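Local coordinates for protein alpha-L-arabinofuranosidase B (PDB 6SXT) that releases terminal non-reducing alpha-L-arabinofuranosyl residues by hydrolysis from arabinoxylan, arabinan and related plant polysaccharides and oligosaccharides, at residues N207-A212 with P260-Y265; G177-I182 with D203-L208; K238-G243 with Y254-R259. All blocks are in the same frame, centred on the assembly; numbering follows the deposited sequence. Where two conformers were deposited one is given.

Contact 1 of 3, residues N207-A212 with P260-Y265. With LXE ([(1~{S},2~{S},3~{S},4~{S})-2-(hydroxymethyl)-3,4-bis(oxidanyl)cyclopentyl]azanium), chain G; EDO (1,2-ethanediol), chain P.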
loop_
_atom_site.group_PDB
_atom_site.type_symbol
_atom_site.label_atom_id
_atom_site.label_comp_id
_atom_site.label_asym_id
_atom_site.label_seq_id
_atom_site.Cartn_x
_atom_site.Cartn_y
_atom_site.Cartn_z
ATOM N N ASN A 207 9.553 -18.943 -8.282
ATOM C CA ASN A 207 9.830 -18.229 -9.542
ATOM C C ASN A 207 8.788 -17.099 -9.655
ATOM O O ASN A 207 7.624 -17.409 -9.596
ATOM C CB ASN A 207 9.783 -19.109 -10.783
ATOM C CG ASN A 207 11.165 -19.511 -11.309
ATOM O OD1 ASN A 207 12.088 -18.691 -11.411
ATOM N ND2 ASN A 207 11.331 -20.818 -11.506
ATOM N N LEU A 208 9.294 -15.909 -9.966
ATOM C CA LEU A 208 8.503 -14.834 -10.606
ATOM C C LEU A 208 8.900 -14.899 -12.065
ATOM O O LEU A 208 10.123 -14.854 -12.360
ATOM C CB LEU A 208 8.872 -13.506 -9.983
ATOM C CG LEU A 208 8.721 -13.367 -8.474
ATOM C CD1 LEU A 208 9.136 -11.979 -8.036
ATOM C CD2 LEU A 208 7.327 -13.662 -8.017
ATOM N N PHE A 209 7.952 -15.075 -12.939
ATOM C CA PHE A 209 8.182 -15.192 -14.383
ATOM C C PHE A 209 7.778 -13.910 -15.092
ATOM O O PHE A 209 6.635 -13.458 -15.004
ATOM C CB PHE A 209 7.416 -16.378 -14.958
ATOM C CG PHE A 209 8.024 -17.717 -14.600
ATOM C CD1 PHE A 209 9.211 -18.113 -15.196
ATOM C CD2 PHE A 209 7.387 -18.598 -13.763
ATOM C CE1 PHE A 209 9.762 -19.356 -14.922
ATOM C CE2 PHE A 209 7.910 -19.860 -13.528
ATOM C CZ PHE A 209 9.114 -20.211 -14.073
ATOM N N SER A 210 8.696 -13.416 -15.903
ATOM C CA SER A 210 8.467 -12.280 -16.825
ATOM C C SER A 210 8.176 -12.783 -18.235
ATOM O O SER A 210 7.940 -11.992 -19.164
ATOM C CB SER A 210 9.635 -11.346 -16.814
ATOM O OG SER A 210 10.835 -12.075 -17.149
ATOM N N GLY A 211 8.082 -14.092 -18.410
ATOM C CA GLY A 211 7.730 -14.761 -19.671
ATOM C C GLY A 211 8.122 -16.230 -19.605
ATOM O O GLY A 211 8.340 -16.724 -18.508
ATOM N N ALA A 212 8.270 -16.863 -20.767
ATOM C CA ALA A 212 8.546 -18.316 -20.867
ATOM C C ALA A 212 9.851 -18.701 -20.168
ATOM O O ALA A 212 9.949 -19.855 -19.669
ATOM C CB ALA A 212 8.575 -18.710 -22.341
ATOM N N PRO A 260 6.342 -22.122 -18.536
ATOM C CA PRO A 260 7.792 -22.159 -18.549
ATOM C C PRO A 260 8.203 -23.644 -18.545
ATOM O O PRO A 260 7.616 -24.392 -17.783
ATOM C CB PRO A 260 8.234 -21.468 -17.281
ATOM C CG PRO A 260 7.062 -20.529 -16.929
ATOM C CD PRO A 260 5.870 -21.306 -17.374
ATOM N N ASP A 261 9.145 -24.009 -19.409
ATOM C CA ASP A 261 9.539 -25.433 -19.602
ATOM C C ASP A 261 10.547 -25.755 -18.477
ATOM O O ASP A 261 11.747 -25.982 -18.741
ATOM C CB ASP A 261 10.016 -25.658 -21.052
ATOM C CG ASP A 261 8.960 -25.597 -22.189
ATOM O OD1 ASP A 261 7.824 -26.063 -22.028
ATOM O OD2 ASP A 261 9.283 -25.080 -23.283
ATOM N N TYR A 262 10.122 -25.728 -17.211
ATOM C CA TYR A 262 10.913 -26.089 -16.002
ATOM C C TYR A 262 10.033 -26.992 -15.131
ATOM O O TYR A 262 8.806 -26.896 -15.214
ATOM C CB TYR A 262 11.370 -24.893 -15.181
ATOM C CG TYR A 262 12.157 -23.882 -15.975
ATOM C CD1 TYR A 262 11.497 -22.895 -16.683
ATOM C CD2 TYR A 262 13.542 -23.931 -16.066
ATOM C CE1 TYR A 262 12.172 -22.007 -17.488
ATOM C CE2 TYR A 262 14.240 -23.048 -16.871
ATOM C CZ TYR A 262 13.547 -22.070 -17.571
ATOM O OH TYR A 262 14.178 -21.164 -18.358
ATOM N N SER A 263 10.630 -27.962 -14.420
ATOM C CA SER A 263 9.887 -28.987 -13.653
ATOM C C SER A 263 8.909 -28.315 -12.695
ATOM O O SER A 263 9.363 -27.479 -11.895
ATOM C CB SER A 263 10.810 -29.897 -12.836
ATOM O OG SER A 263 11.465 -30.844 -13.663
ATOM N N GLY A 264 7.656 -28.726 -12.759
ATOM C CA GLY A 264 6.651 -28.411 -11.734
ATOM C C GLY A 264 5.713 -27.309 -12.175
ATOM O O GLY A 264 4.751 -27.087 -11.462
ATOM N N TYR A 265 5.851 -26.744 -13.382
ATOM C CA TYR A 265 4.915 -25.677 -13.845
ATOM C C TYR A 265 3.900 -26.152 -14.858
ATOM O O TYR A 265 3.062 -25.360 -15.330
ATOM C CB TYR A 265 5.735 -24.487 -14.345
ATOM C CG TYR A 265 6.599 -23.910 -13.271
ATOM C CD1 TYR A 265 6.045 -23.247 -12.182
ATOM C CD2 TYR A 265 7.967 -24.076 -13.240
ATOM C CE1 TYR A 265 6.822 -22.732 -11.167
ATOM C CE2 TYR A 265 8.761 -23.597 -12.230
ATOM C CZ TYR A 265 8.201 -22.904 -11.175
ATOM O OH TYR A 265 9.003 -22.434 -10.216
HETATM C "C1'" LXE G . 7.389 -19.085 -2.613
HETATM C "C2'" LXE G . 6.466 -17.923 -2.243
HETATM O "O2'" LXE G . 5.194 -18.359 -1.928
HETATM C "C3'" LXE G . 6.529 -17.129 -3.475
HETATM O "O3'" LXE G . 5.868 -15.816 -3.237
HETATM C "C4'" LXE G . 8.024 -16.954 -3.633
HETATM C "C5'" LXE G . 8.439 -16.660 -5.062
HETATM O "O5'" LXE G . 7.957 -17.581 -6.016
HETATM C "C6'" LXE G . 8.599 -18.327 -3.098
HETATM N "N1'" LXE G . 9.529 -17.967 -1.989
HETATM C C1 EDO P . 9.241 -11.836 -24.151
HETATM O O1 EDO P . 10.677 -11.792 -24.152
HETATM C C2 EDO P . 8.468 -12.639 -23.130
HETATM O O2 EDO P . 7.650 -11.984 -22.049
HETATM O O HOH W 1 10.630 -22.111 -21.008
#
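Asn207 reaches Tyr265 with its amide nitrogen: ND2 gives a hydrogen bond to Tyr265 OH, 3.1 Å long with 152° at the hydrogen, and the oxygen lies near the amide plane. ND2 also bonds to Glu214, and the phenol to the backbone O of Glu205. An amide suits the side chain, which stands behind the inhibitor, because its two N-H can serve a phenol and a carboxylate at once. The backbone N of Asn207 donates to O5' of the inhibitor. Phe209, on the short edge strand 208-209 of a four-stranded antiparallel sheet beside the active site of the catalytic domain, is gripped on several sides. Pro260 CG sits over the centre of one face in a CH-pi contact, 3.4 Å from the centroid, while Asn207 CB lies over the opposite face, toward its rim. The ring's edge points into the face of Tyr265 in a T-shaped pair, planes at 89° and centroids 5.1 Å apart. With CG beside the backbone N (chi1 -74°), the phenyl is carried into this slot. Farther along, Ala212 O receives a CA-H...O contact from Pro260 CA at 3.3 Å, lies at the edge of the Tyr262 ring, and is joined through one water to Asp261 N.

Contact 2 of 3, residues G177-I182 with D203-L208. With LXE ([(1~{S},2~{S},3~{S},4~{S})-2-(hydroxymethyl)-3,4-bis(oxidanyl)cyclopentyl]azanium), chain G.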
loop_
_atom_site.group_PDB
_atom_site.type_symbol
_atom_site.label_atom_id
_atom_site.label_comp_id
_atom_site.label_asym_id
_atom_site.label_seq_id
_atom_site.Cartn_x
_atom_site.Cartn_y
_atom_site.Cartn_z
ATOM N N GLY A 177 4.365 -24.401 -9.035
ATOM C CA GLY A 177 3.024 -24.606 -9.562
ATOM C C GLY A 177 1.899 -24.471 -8.553
ATOM O O GLY A 177 0.749 -24.639 -8.971
ATOM N N HIS A 178 2.220 -24.211 -7.295
ATOM C CA HIS A 178 1.225 -24.092 -6.209
ATOM C C HIS A 178 0.842 -22.621 -5.981
ATOM O O HIS A 178 0.257 -22.292 -4.946
ATOM C CB HIS A 178 1.730 -24.747 -4.917
ATOM C CG HIS A 178 1.762 -26.249 -5.060
ATOM N ND1 HIS A 178 0.844 -27.065 -4.416
ATOM C CD2 HIS A 178 2.572 -27.076 -5.775
ATOM C CE1 HIS A 178 1.081 -28.343 -4.731
ATOM N NE2 HIS A 178 2.160 -28.388 -5.511
ATOM N N MET A 179 1.117 -21.791 -6.969
ATOM C CA MET A 179 0.705 -20.366 -6.947
ATOM C C MET A 179 0.453 -19.936 -8.381
ATOM O O MET A 179 1.068 -20.442 -9.338
ATOM C CB MET A 179 1.809 -19.468 -6.386
ATOM C CG MET A 179 1.797 -19.428 -4.888
ATOM S SD MET A 179 3.140 -18.448 -4.228
ATOM C CE MET A 179 2.487 -16.841 -4.697
ATOM N N GLU A 180 -0.427 -18.962 -8.536
ATOM C CA GLU A 180 -0.513 -18.183 -9.785
ATOM C C GLU A 180 -1.069 -16.802 -9.416
ATOM O O GLU A 180 -2.313 -16.681 -9.184
ATOM C CB GLU A 180 -1.438 -18.875 -10.746
ATOM C CG GLU A 180 -1.487 -18.214 -12.122
ATOM C CD GLU A 180 -2.272 -19.042 -13.112
ATOM O OE1 GLU A 180 -3.495 -19.178 -12.975
ATOM O OE2 GLU A 180 -1.597 -19.588 -14.052
ATOM N N ALA A 181 -0.170 -15.849 -9.302
ATOM C CA ALA A 181 -0.536 -14.511 -8.815
ATOM C C ALA A 181 0.240 -13.444 -9.573
ATOM O O ALA A 181 1.372 -13.628 -10.023
ATOM C CB ALA A 181 -0.276 -14.449 -7.335
ATOM N N ILE A 182 -0.428 -12.307 -9.745
ATOM C CA ILE A 182 0.215 -11.048 -10.172
ATOM C C ILE A 182 1.303 -10.669 -9.191
ATOM O O ILE A 182 1.036 -10.633 -7.989
ATOM C CB ILE A 182 -0.824 -9.934 -10.307
ATOM C CG1 ILE A 182 -1.875 -10.261 -11.350
ATOM C CG2 ILE A 182 -0.123 -8.609 -10.575
ATOM C CD1 ILE A 182 -3.122 -9.378 -11.223
ATOM N N ASP A 203 3.839 -14.883 -10.274
ATOM C CA ASP A 203 4.411 -15.728 -9.199
ATOM C C ASP A 203 3.758 -17.083 -9.353
ATOM O O ASP A 203 2.547 -17.243 -9.124
ATOM C CB ASP A 203 4.190 -15.086 -7.837
ATOM C CG ASP A 203 4.969 -15.723 -6.707
ATOM O OD1 ASP A 203 5.546 -16.830 -6.988
ATOM O OD2 ASP A 203 5.050 -15.045 -5.625
ATOM N N MET A 204 4.589 -18.092 -9.692
ATOM C CA MET A 204 4.114 -19.490 -9.824
ATOM C C MET A 204 4.751 -20.362 -8.729
ATOM O O MET A 204 4.570 -21.578 -8.816
ATOM C CB MET A 204 4.443 -20.037 -11.208
ATOM C CG MET A 204 3.719 -19.302 -12.311
ATOM S SD MET A 204 3.826 -20.186 -13.906
ATOM C CE MET A 204 3.401 -18.851 -15.031
ATOM N N GLU A 205 5.361 -19.727 -7.742
ATOM C CA GLU A 205 6.093 -20.317 -6.593
ATOM C C GLU A 205 7.483 -20.803 -7.061
ATOM O O GLU A 205 7.586 -21.518 -8.078
ATOM C CB GLU A 205 5.281 -21.420 -5.918
ATOM C CG GLU A 205 5.902 -21.951 -4.628
ATOM C CD GLU A 205 6.113 -20.943 -3.518
ATOM O OE1 GLU A 205 5.465 -20.978 -2.479
ATOM O OE2 GLU A 205 7.040 -19.912 -3.680
ATOM N N ASN A 206 8.464 -20.386 -6.284
ATOM C CA ASN A 206 9.917 -20.578 -6.527
ATOM C C ASN A 206 10.272 -19.984 -7.879
ATOM O O ASN A 206 11.267 -20.376 -8.504
ATOM C CB ASN A 206 10.297 -22.061 -6.439
ATOM C CG ASN A 206 9.840 -22.694 -5.131
ATOM O OD1 ASN A 206 9.414 -23.841 -5.152
ATOM N ND2 ASN A 206 9.927 -21.990 -4.025
ATOM N N ASN A 207 9.553 -18.943 -8.282
ATOM C CA ASN A 207 9.830 -18.229 -9.542
ATOM C C ASN A 207 8.788 -17.099 -9.655
ATOM O O ASN A 207 7.624 -17.409 -9.596
ATOM C CB ASN A 207 9.783 -19.109 -10.783
ATOM C CG ASN A 207 11.165 -19.511 -11.309
ATOM O OD1 ASN A 207 12.088 -18.691 -11.411
ATOM N ND2 ASN A 207 11.331 -20.818 -11.506
ATOM N N LEU A 208 9.294 -15.909 -9.966
ATOM C CA LEU A 208 8.503 -14.834 -10.606
ATOM C C LEU A 208 8.900 -14.899 -12.065
ATOM O O LEU A 208 10.123 -14.854 -12.360
ATOM C CB LEU A 208 8.872 -13.506 -9.983
ATOM C CG LEU A 208 8.721 -13.367 -8.474
ATOM C CD1 LEU A 208 9.136 -11.979 -8.036
ATOM C CD2 LEU A 208 7.327 -13.662 -8.017
HETATM C "C1'" LXE G . 7.389 -19.085 -2.613
HETATM C "C2'" LXE G . 6.466 -17.923 -2.243
HETATM O "O2'" LXE G . 5.194 -18.359 -1.928
HETATM C "C3'" LXE G . 6.529 -17.129 -3.475
HETATM O "O3'" LXE G . 5.868 -15.816 -3.237
HETATM C "C4'" LXE G . 8.024 -16.954 -3.633
HETATM C "C5'" LXE G . 8.439 -16.660 -5.062
HETATM O "O5'" LXE G . 7.957 -17.581 -6.016
HETATM C "C6'" LXE G . 8.599 -18.327 -3.098
HETATM N "N1'" LXE G . 9.529 -17.967 -1.989
#
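Ala181 and Asp203 form one antiparallel hydrogen-bonded pair, Asp203 N to Ala181 O at 2.8 Å and Ala181 N to Asp203 O at 3.1 Å, after which the 203-208 chain leaves strand geometry and Gly177 N takes up Met204 O. Two CA-H...O contacts, from Met204 CA to Met179 O and from Glu180 CA to Asp203 O, fill in between. Gly177 has a positive phi, 87°, at which a CB would run into the preceding carbonyl.

Met179 reaches across to both acids. Its chain bends at chi3 (72°) and brings CE to 3.3 Å from Asp203 OD2, while SD lies 3.9 Å from Glu205 OE1. Met179 SD also comes within 3.1 Å of LXE O2' of the inhibitor; the unbranched, flexible methionine chain can bend between the two carboxylates and the bound molecule. Asp203 shares its carboxylate out: OD2 accepts from O3' of the inhibitor, and OD1 accepts from O5' and also from Glu205 N, closing an Asx turn that fixes the backbone ahead of the nucleophile. Glu205 starts with CG opposite its backbone N (chi1 -173°) and then bends at chi2, carrying OE2 to the inhibitor, where it is bonded covalently to C1' at 1.4 Å. OE1 accepts from O2', and OE2 accepts from Asn206 N with its anti lone pair.

The end of strand 199-203 and the turn after it place the substrate-binding Asp203 and the nucleophile Glu205 two residues apart, with both carboxylates directed at one inhibitor molecule. The ester link to C1' probably resembles the glycosyl-enzyme intermediate of a retaining glycosidase, and the bonds to O2', O3' and O5' are consistent with recognition of the corresponding arabinofuranose hydroxyls.

Contact 3 of 3, residues K238-G243 with Y254-R259. With EDO (1,2-ethanediol), chain P.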
loop_
_atom_site.group_PDB
_atom_site.type_symbol
_atom_site.label_atom_id
_atom_site.label_comp_id
_atom_site.label_asym_id
_atom_site.label_seq_id
_atom_site.Cartn_x
_atom_site.Cartn_y
_atom_site.Cartn_z
ATOM N N LYS A 238 -1.019 -22.859 -20.781
ATOM C CA LYS A 238 -1.019 -21.517 -21.414
ATOM C C LYS A 238 -1.138 -20.480 -20.289
ATOM O O LYS A 238 -1.820 -20.752 -19.273
ATOM C CB LYS A 238 -2.127 -21.267 -22.446
ATOM C CG LYS A 238 -3.564 -21.482 -22.015
ATOM C CD LYS A 238 -4.572 -21.376 -23.181
ATOM C CE LYS A 238 -6.017 -21.411 -22.713
ATOM N NZ LYS A 238 -6.966 -21.468 -23.856
ATOM N N TRP A 239 -0.528 -19.315 -20.477
ATOM C CA TRP A 239 -0.730 -18.199 -19.514
ATOM C C TRP A 239 -0.332 -16.912 -20.206
ATOM O O TRP A 239 0.290 -16.939 -21.302
ATOM C CB TRP A 239 0.069 -18.413 -18.238
ATOM C CG TRP A 239 1.537 -18.437 -18.443
ATOM C CD1 TRP A 239 2.236 -19.438 -19.085
ATOM C CD2 TRP A 239 2.497 -17.460 -18.055
ATOM N NE1 TRP A 239 3.553 -19.162 -19.044
ATOM C CE2 TRP A 239 3.761 -17.912 -18.464
ATOM C CE3 TRP A 239 2.429 -16.216 -17.400
ATOM C CZ2 TRP A 239 4.921 -17.178 -18.262
ATOM C CZ3 TRP A 239 3.567 -15.504 -17.207
ATOM C CH2 TRP A 239 4.808 -15.953 -17.635
ATOM N N ALA A 240 -0.670 -15.787 -19.594
ATOM C CA ALA A 240 -0.388 -14.492 -20.234
ATOM C C ALA A 240 -0.227 -13.383 -19.202
ATOM O O ALA A 240 -0.807 -13.458 -18.094
ATOM C CB ALA A 240 -1.493 -14.124 -21.162
ATOM N N ILE A 241 0.556 -12.387 -19.575
ATOM C CA ILE A 241 0.717 -11.107 -18.854
ATOM C C ILE A 241 0.275 -10.037 -19.822
ATOM O O ILE A 241 0.865 -9.934 -20.891
ATOM C CB ILE A 241 2.159 -10.822 -18.438
ATOM C CG1 ILE A 241 2.703 -11.908 -17.499
ATOM C CG2 ILE A 241 2.295 -9.420 -17.875
ATOM C CD1 ILE A 241 4.176 -11.809 -17.276
ATOM N N ARG A 242 -0.630 -9.182 -19.368
ATOM C CA ARG A 242 -1.017 -7.988 -20.139
ATOM C C ARG A 242 -0.973 -6.779 -19.202
ATOM O O ARG A 242 -1.247 -6.948 -18.002
ATOM C CB ARG A 242 -2.413 -8.187 -20.718
ATOM C CG ARG A 242 -2.527 -9.414 -21.590
ATOM C CD ARG A 242 -3.881 -9.574 -22.244
ATOM N NE ARG A 242 -4.074 -8.621 -23.337
ATOM C CZ ARG A 242 -5.246 -8.157 -23.748
ATOM N NH1 ARG A 242 -6.378 -8.484 -23.161
ATOM N NH2 ARG A 242 -5.257 -7.321 -24.770
ATOM N N GLY A 243 -0.647 -5.624 -19.728
ATOM C CA GLY A 243 -0.501 -4.423 -18.917
ATOM C C GLY A 243 -1.046 -3.233 -19.674
ATOM O O GLY A 243 -0.973 -3.160 -20.894
ATOM N N TYR A 254 2.406 -8.776 -22.957
ATOM C CA TYR A 254 3.873 -8.891 -22.832
ATOM C C TYR A 254 4.317 -10.340 -22.703
ATOM O O TYR A 254 5.512 -10.605 -22.998
ATOM C CB TYR A 254 4.365 -7.949 -21.746
ATOM C CG TYR A 254 4.012 -6.531 -22.078
ATOM C CD1 TYR A 254 4.582 -5.917 -23.175
ATOM C CD2 TYR A 254 3.121 -5.808 -21.300
ATOM C CE1 TYR A 254 4.276 -4.612 -23.505
ATOM C CE2 TYR A 254 2.793 -4.501 -21.638
ATOM C CZ TYR A 254 3.382 -3.902 -22.733
ATOM O OH TYR A 254 3.138 -2.609 -23.112
ATOM N N TYR A 255 3.439 -11.251 -22.399
ATOM C CA TYR A 255 3.682 -12.698 -22.562
ATOM C C TYR A 255 2.368 -13.342 -22.877
ATOM O O TYR A 255 1.324 -13.043 -22.273
ATOM C CB TYR A 255 4.310 -13.386 -21.325
ATOM C CG TYR A 255 4.589 -14.836 -21.620
ATOM C CD1 TYR A 255 5.605 -15.107 -22.521
ATOM C CD2 TYR A 255 3.705 -15.832 -21.254
ATOM C CE1 TYR A 255 5.781 -16.404 -22.966
ATOM C CE2 TYR A 255 3.861 -17.149 -21.692
ATOM C CZ TYR A 255 4.909 -17.423 -22.563
ATOM O OH TYR A 255 5.051 -18.709 -23.053
ATOM N N SER A 256 2.402 -14.356 -23.740
ATOM C CA SER A 256 1.248 -15.244 -23.977
ATOM C C SER A 256 1.748 -16.545 -24.578
ATOM O O SER A 256 2.464 -16.499 -25.559
ATOM C CB SER A 256 0.241 -14.657 -24.913
ATOM O OG SER A 256 -0.800 -15.599 -25.149
ATOM N N GLY A 257 1.443 -17.651 -23.924
ATOM C CA GLY A 257 1.865 -18.923 -24.489
ATOM C C GLY A 257 2.146 -19.929 -23.431
ATOM O O GLY A 257 1.573 -19.858 -22.349
ATOM N N ALA A 258 2.963 -20.916 -23.789
ATOM C CA ALA A 258 3.144 -22.110 -22.956
ATOM C C ALA A 258 3.691 -21.815 -21.569
ATOM O O ALA A 258 4.443 -20.842 -21.287
ATOM C CB ALA A 258 4.053 -23.059 -23.713
ATOM N N ARG A 259 3.409 -22.730 -20.618
ATOM C CA ARG A 259 4.078 -22.669 -19.327
ATOM C C ARG A 259 5.586 -22.738 -19.463
ATOM O O ARG A 259 6.058 -23.315 -20.464
ATOM C CB ARG A 259 3.709 -23.790 -18.339
ATOM C CG ARG A 259 2.241 -23.806 -17.927
ATOM C CD ARG A 259 1.929 -22.843 -16.785
ATOM N NE ARG A 259 0.478 -22.751 -16.675
ATOM C CZ ARG A 259 -0.161 -21.802 -15.956
ATOM N NH1 ARG A 259 0.507 -20.919 -15.253
ATOM N NH2 ARG A 259 -1.452 -21.814 -15.981
HETATM C C1 EDO P . 9.241 -11.836 -24.151
HETATM O O1 EDO P . 10.677 -11.792 -24.152
HETATM C C2 EDO P . 8.468 -12.639 -23.130
HETATM O O2 EDO P . 7.650 -11.984 -22.049
HETATM O O HOH W 2 1.429 -1.037 -21.713
#
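Trp239 and Tyr255 lie on the same face of the sheet and supply the main aromatic contact. Tyr255 CD2 sits over the indole, and CE2 comes within 3.3 Å of Trp239 CE2; with centroids 4.4 Å apart and planes at 31°, the pair is oblique. Tyr255 CG stands opposite its backbone N (chi1 -177°), an orientation that carries the ring over the indole and toward Gly257, whose lack of a side chain suits the place: a CB there would be crowded by Tyr255 OH. On the same face Ile241 adds a looser apolar touch, CD1 to Tyr255 CB at 4.3 Å.

The backbone bonds are those of an antiparallel beta hairpin, strands 238-245 and 250-257, within the large sheet of the catalytic domain. Trp239 and Gly257 exchange two bonds, Ile241 N donates to Tyr255 O at 2.9 Å, and Ala240 faces Ser256 as a non-hydrogen-bonded pair, the two small side chains meeting CB to CB at 4.2 Å. A classic beta bulge interrupts the register: Tyr254 N and Tyr255 N both donate to Ile241 O, at 2.8 and 3.3 Å.

Polar side-chain contacts gather where the second strand ends. Ala258 O accepts from Tyr255 OH at 2.8 Å on a lone pair and from Trp239 NE1, so one carbonyl receives both aromatic polar groups, the indole only weakly. Arg259 turns back at chi2 (-84°) and lays one guanidinium face against Trp239 CB and Lys238 O. Arg259 NH1 forms a salt bridge with Glu180.

How the contacts relate
From the N terminus, contact 2 comes first: 177-182 meets 203-208 and closes a short loop. Contact 1 opens on the end of that second segment, sharing Asn207 and Leu208, and closes a longer loop when 207-212 meets 260-265. Contact 3, the hairpin pairing of 238-243 with 254-259, is nested inside it, and its second segment runs straight on into that of contact 1. Tyr265 and Arg259 tie contacts 1 and 3, respectively, to contact 2 by polar bonds, and Trp239 of contact 3 packs on both Pro260 and Met204. Together they tie the four-stranded sheet at the active site to the large antiparallel sheet.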